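Local coordinates for protein probable enoyl-CoA hydratase/isomerase (Mycobacterium abscessus, PDB 3SWX) that probably acts on enoyl-CoA thioesters as a hydratase or isomerase, at residues Ile152-Thr157 and Arg165-Ala170; Gln137-Val140 and Tyr145-Gly148. All coordinates share one frame; numbering follows the deposited sequence.

How the interactions relate
Interaction 2 comes first along the chain, in the loop between strand 134-136 and helix 150-158; interaction 1 follows, joining that helix to helix 160-167 and the residues that follow it. Their centres lie about 10 Å apart, and they touch where Val140 CG2 packs on the carbonyl oxygens of Met167 and Leu168 and Ala170 CB on Gln137 O. All the touching residues of interaction 2 are buried, whereas interaction 1 is partly buried, with Phe154 and Met167 inside and Pro155 and Trp166 partly exposed. The chemistry differs accordingly: interaction 1 is apolar and Met-aromatic, while interaction 2 places a carboxylate, an amide and a water beside proline. Both also meet the second subunit.

Interaction 1 (Ile152-Thr157 and Arg165-Ala170); sequences IRFPRT and RWMLTA
The Phe154 ring leans against both Trp166 and Met167. Its CZ comes within 4.1 Å of CD1 of Trp166, at a slant to both rings, while its CD2 meets Met167 CG at 3.6 Å. On the indole itself, one face carries Arg165 CG, 3.8 Å above the plane and over its centre. The arginine then bends back so that Trp166 CZ3 lies over one face of its guanidinium, toward the rim, with Thr169 OG1 at the edge in plane.

Phe154 and Met167 run past each other in opposite directions. Phe154 has CG anti to the backbone N (chi1 -158°), which carries the ring out to the methionine chain. Met167 SD sits 5.0 Å from the Phe154 ring centroid, an oblique Met-aromatic contact. A bend at chi3 (-59°) then turns the methyl across Pro155, with Met167 CE 4.0 Å from Pro155 CG. A flexible thioether suits this place, since it follows first a flat ring and then a pyrrolidine. Proline gives a compact apolar surface; lacking an N-H, it also leaves helix 150-158 kinked. In 165-170, Thr169 OG1 donates to Arg165 O at 2.7 Å, within the carbonyl plane.

The contact thus joins two consecutive helices, 150-158 and 160-167, through their side chains, with no hydrogen bond between the segments. Beyond them, Phe154 also packs on Leu122 of helix 116-123 and on Ile181 and Ile183. Trp166 stacks with Phe173 and bonds through NE1 to Glu177, while Arg165 makes a salt bridge to Asp171 and packs on Ile200 of the second subunit.

Interaction 2 (Gln137-Val140 and Tyr145-Gly148); sequences QLEV and YPFG
Glu139 presses its side chain against the Tyr145-Pro146 peptide, across the long loop that links strand 134-136 to helix 150-158 in this crotonase fold. The tight part is here: Glu139 CB lies 3.2 Å from Tyr145 C. With CG anti to the carbonyl carbon (chi1 -67°) and the chain bent at chi2, which at 91° is off a staggered position, the carboxylate folds back at a slant to the proline, Glu139 CD standing 3.7 Å from Pro146 CA. Gln137 slants over the same pyrrolidine, its CG 3.8 Å from Pro146 CG. Proline suits the place, offering a rigid apolar surface to the aliphatic parts of two polar chains.

The polar ends lie against the same proline and also bind each other. Gln137 NE2 donates to Glu139 OE1 at 3.0 Å, nearly in its own amide plane and on the syn side of the carboxylate, with an N-H...O angle of 160°; a second, weak bond goes to OE2. The amide thereby steadies the rotation of the carboxylate. By sequence, Glu139 and Glu119, which accepts a bond from Gly148 N, appear to correspond to the two catalytic glutamates of enoyl-CoA hydratases, so this loop probably borders the active site.

Elsewhere the fit is looser. Val140 CG1 keeps 4.3 Å from Tyr145 CB, while the tyrosine hydroxyl bonds to Leu234 O of the second subunit. Between Glu139 and Phe147 a water replaces direct contact: it donates to Glu139 OE2 and, 3.1 Å from Phe147 N, accepts that backbone N-H.

Interaction 1 (Ile152-Thr157 and Arg165-Ala170)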
loop_
_atom_site.group_PDB
_atom_site.type_symbol
_atom_site.label_atom_id
_atom_site.label_comp_id
_atom_site.label_asym_id
_atom_site.label_seq_id
_atom_site.Cartn_x
_atom_site.Cartn_y
_atom_site.Cartn_z
ATOM N N ILE B 152 3.441 9.148 7.826
ATOM C CA ILE B 152 3.877 7.759 7.767
ATOM C C ILE B 152 2.737 6.878 7.237
ATOM O O ILE B 152 2.920 6.124 6.289
ATOM C CB ILE B 152 4.303 7.240 9.168
ATOM C CG1 ILE B 152 5.474 8.054 9.699
ATOM C CG2 ILE B 152 4.640 5.710 9.126
ATOM C CD1 ILE B 152 5.688 7.950 11.220
ATOM N N ARG B 153 1.554 7.019 7.836
ATOM C CA ARG B 153 0.469 6.078 7.608
ATOM C C ARG B 153 -0.420 6.392 6.426
ATOM O O ARG B 153 -0.997 5.486 5.880
ATOM C CB ARG B 153 -0.389 5.955 8.867
ATOM C CG ARG B 153 0.425 5.446 10.055
ATOM C CD ARG B 153 -0.268 5.666 11.355
ATOM N NE ARG B 153 0.560 5.141 12.442
ATOM C CZ ARG B 153 0.492 5.520 13.712
ATOM N NH1 ARG B 153 -0.340 6.465 14.094
ATOM N NH2 ARG B 153 1.304 4.967 14.595
ATOM N N PHE B 154 -0.579 7.668 6.074
ATOM C CA PHE B 154 -1.491 8.045 5.004
ATOM C C PHE B 154 -0.920 7.536 3.654
ATOM O O PHE B 154 -1.630 6.870 2.894
ATOM C CB PHE B 154 -1.740 9.565 5.041
ATOM C CG PHE B 154 -3.027 10.052 4.366
ATOM C CD1 PHE B 154 -3.687 9.331 3.407
ATOM C CD2 PHE B 154 -3.494 11.327 4.659
ATOM C CE1 PHE B 154 -4.834 9.853 2.775
ATOM C CE2 PHE B 154 -4.625 11.842 4.054
ATOM C CZ PHE B 154 -5.306 11.097 3.108
ATOM N N PRO B 155 0.374 7.798 3.369
ATOM C CA PRO B 155 0.959 7.225 2.155
ATOM C C PRO B 155 0.949 5.692 2.098
ATOM O O PRO B 155 0.763 5.114 1.025
ATOM C CB PRO B 155 2.402 7.767 2.176
ATOM C CG PRO B 155 2.316 8.985 2.972
ATOM C CD PRO B 155 1.354 8.638 4.068
ATOM N N ARG B 156 1.139 5.039 3.240
ATOM C CA ARG B 156 1.105 3.570 3.303
ATOM C C ARG B 156 -0.291 3.028 3.003
ATOM O O ARG B 156 -0.428 2.089 2.250
ATOM C CB ARG B 156 1.596 3.071 4.686
ATOM C CG ARG B 156 2.013 1.585 4.755
ATOM C CD ARG B 156 2.237 1.133 6.230
ATOM N NE ARG B 156 3.493 1.646 6.614
ATOM C CZ ARG B 156 3.859 2.183 7.763
ATOM N NH1 ARG B 156 3.087 2.290 8.843
ATOM N NH2 ARG B 156 5.092 2.612 7.784
ATOM N N THR B 157 -1.333 3.613 3.594
ATOM C CA THR B 157 -2.694 3.170 3.309
ATOM C C THR B 157 -3.215 3.585 1.931
ATOM O O THR B 157 -3.797 2.785 1.234
ATOM C CB THR B 157 -3.682 3.684 4.349
ATOM O OG1 THR B 157 -3.234 3.313 5.652
ATOM C CG2 THR B 157 -5.053 3.079 4.113
ATOM N N ARG B 165 -1.992 14.367 -2.413
ATOM C CA ARG B 165 -3.079 15.164 -2.955
ATOM C C ARG B 165 -3.824 15.899 -1.842
ATOM O O ARG B 165 -4.217 17.070 -2.010
ATOM C CB ARG B 165 -4.048 14.257 -3.722
ATOM C CG ARG B 165 -5.359 14.919 -4.135
ATOM C CD ARG B 165 -5.111 16.089 -5.027
ATOM N NE ARG B 165 -6.350 16.778 -5.376
ATOM C CZ ARG B 165 -6.850 17.831 -4.739
ATOM N NH1 ARG B 165 -6.257 18.334 -3.654
ATOM N NH2 ARG B 165 -7.975 18.371 -5.178
ATOM N N TRP B 166 -4.022 15.209 -0.718
ATOM C CA TRP B 166 -4.712 15.791 0.432
ATOM C C TRP B 166 -3.773 16.422 1.461
ATOM O O TRP B 166 -4.069 17.513 1.964
ATOM C CB TRP B 166 -5.675 14.761 1.080
ATOM C CG TRP B 166 -6.550 14.150 0.027
ATOM C CD1 TRP B 166 -6.575 12.842 -0.362
ATOM C CD2 TRP B 166 -7.486 14.834 -0.823
ATOM N NE1 TRP B 166 -7.488 12.659 -1.376
ATOM C CE2 TRP B 166 -8.045 13.867 -1.695
ATOM C CE3 TRP B 166 -7.902 16.164 -0.936
ATOM C CZ2 TRP B 166 -9.006 14.188 -2.663
ATOM C CZ3 TRP B 166 -8.853 16.486 -1.912
ATOM C CH2 TRP B 166 -9.405 15.496 -2.749
ATOM N N MET B 167 -2.643 15.789 1.771
ATOM C CA MET B 167 -1.732 16.374 2.771
ATOM C C MET B 167 -1.027 17.671 2.308
ATOM O O MET B 167 -0.757 18.559 3.132
ATOM C CB MET B 167 -0.693 15.344 3.240
ATOM C CG MET B 167 -1.294 14.141 3.973
ATOM S SD MET B 167 -0.035 13.140 4.810
ATOM C CE MET B 167 1.005 12.697 3.420
ATOM N N LEU B 168 -0.779 17.822 1.007
ATOM C CA LEU B 168 -0.008 18.984 0.524
ATOM C C LEU B 168 -0.866 20.211 0.247
ATOM O O LEU B 168 -0.353 21.333 0.207
ATOM C CB LEU B 168 0.820 18.643 -0.718
ATOM C CG LEU B 168 1.860 17.505 -0.617
ATOM C CD1 LEU B 168 2.636 17.426 -1.931
ATOM C CD2 LEU B 168 2.834 17.715 0.546
ATOM N N THR B 169 -2.155 19.991 0.032
ATOM C CA THR B 169 -3.087 21.028 -0.364
ATOM C C THR B 169 -3.956 21.561 0.776
ATOM O O THR B 169 -4.495 22.655 0.670
ATOM C CB THR B 169 -4.053 20.490 -1.420
ATOM O OG1 THR B 169 -4.826 19.434 -0.849
ATOM C CG2 THR B 169 -3.304 19.986 -2.682
ATOM N N ALA B 170 -4.120 20.768 1.835
ATOM C CA ALA B 170 -5.117 21.022 2.879
ATOM C C ALA B 170 -6.576 21.002 2.368
ATOM O O ALA B 170 -7.462 21.459 3.082
ATOM C CB ALA B 170 -4.814 22.338 3.631
#

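Interaction 2 (Gln137-Val140 and Tyr145-Gly148)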
loop_
_atom_site.group_PDB
_atom_site.type_symbol
_atom_site.label_atom_id
_atom_site.label_comp_id
_atom_site.label_asym_id
_atom_site.label_seq_id
_atom_site.Cartn_x
_atom_site.Cartn_y
_atom_site.Cartn_z
ATOM N N GLN B 137 -6.742 17.787 6.131
ATOM C CA GLN B 137 -5.435 17.821 6.734
ATOM C C GLN B 137 -4.934 19.275 6.648
ATOM O O GLN B 137 -4.114 19.639 5.779
ATOM C CB GLN B 137 -4.516 16.829 6.009
ATOM C CG GLN B 137 -3.310 16.366 6.807
ATOM C CD GLN B 137 -3.629 15.267 7.803
ATOM O OE1 GLN B 137 -3.816 14.106 7.422
ATOM N NE2 GLN B 137 -3.667 15.619 9.084
ATOM N N LEU B 138 -5.424 20.095 7.581
ATOM C CA LEU B 138 -5.265 21.541 7.522
ATOM C C LEU B 138 -3.904 22.106 7.970
ATOM O O LEU B 138 -3.667 23.317 7.861
ATOM C CB LEU B 138 -6.386 22.215 8.343
ATOM C CG LEU B 138 -7.827 22.060 7.833
ATOM C CD1 LEU B 138 -8.820 22.615 8.863
ATOM C CD2 LEU B 138 -8.048 22.748 6.472
ATOM N N GLU B 139 -3.019 21.254 8.482
ATOM C CA GLU B 139 -1.802 21.728 9.154
ATOM C C GLU B 139 -0.960 22.656 8.284
ATOM O O GLU B 139 -0.595 23.750 8.731
ATOM C CB GLU B 139 -0.956 20.549 9.677
ATOM C CG GLU B 139 -1.609 19.735 10.839
ATOM C CD GLU B 139 -2.462 18.535 10.364
ATOM O OE1 GLU B 139 -2.950 18.530 9.204
ATOM O OE2 GLU B 139 -2.656 17.589 11.173
ATOM N N VAL B 140 -0.680 22.272 7.040
ATOM C CA VAL B 140 0.142 23.136 6.184
ATOM C C VAL B 140 -0.546 24.475 5.860
ATOM O O VAL B 140 0.127 25.460 5.561
ATOM C CB VAL B 140 0.599 22.458 4.869
ATOM C CG1 VAL B 140 1.450 21.220 5.178
ATOM C CG2 VAL B 140 -0.602 22.159 3.956
ATOM N N TYR B 145 2.669 21.284 9.928
ATOM C CA TYR B 145 2.471 20.102 9.091
ATOM C C TYR B 145 1.855 19.005 9.968
ATOM O O TYR B 145 1.784 19.168 11.202
ATOM C CB TYR B 145 3.805 19.663 8.447
ATOM C CG TYR B 145 4.632 18.745 9.318
ATOM C CD1 TYR B 145 5.064 19.162 10.580
ATOM C CD2 TYR B 145 4.989 17.466 8.892
ATOM C CE1 TYR B 145 5.810 18.325 11.404
ATOM C CE2 TYR B 145 5.760 16.618 9.711
ATOM C CZ TYR B 145 6.152 17.054 10.973
ATOM O OH TYR B 145 6.905 16.251 11.807
ATOM N N PRO B 146 1.397 17.905 9.352
ATOM C CA PRO B 146 0.848 16.807 10.157
ATOM C C PRO B 146 1.903 16.095 10.998
ATOM O O PRO B 146 2.830 15.470 10.465
ATOM C CB PRO B 146 0.255 15.837 9.109
ATOM C CG PRO B 146 0.315 16.569 7.793
ATOM C CD PRO B 146 1.416 17.574 7.919
ATOM N N PHE B 147 1.740 16.140 12.311
ATOM C CA PHE B 147 2.736 15.531 13.179
ATOM C C PHE B 147 2.208 14.419 14.081
ATOM O O PHE B 147 2.860 14.041 15.043
ATOM C CB PHE B 147 3.466 16.613 13.963
ATOM C CG PHE B 147 2.607 17.378 14.911
ATOM C CD1 PHE B 147 2.664 17.120 16.275
ATOM C CD2 PHE B 147 1.793 18.398 14.455
ATOM C CE1 PHE B 147 1.897 17.853 17.167
ATOM C CE2 PHE B 147 1.029 19.127 15.326
ATOM C CZ PHE B 147 1.077 18.854 16.687
ATOM N N GLY B 148 1.071 13.849 13.701
ATOM C CA GLY B 148 0.432 12.745 14.459
ATOM C C GLY B 148 0.475 11.402 13.741
ATOM O O GLY B 148 -0.293 10.479 14.068
HETATM O O HOH W 1 -1.227 16.705 13.036
#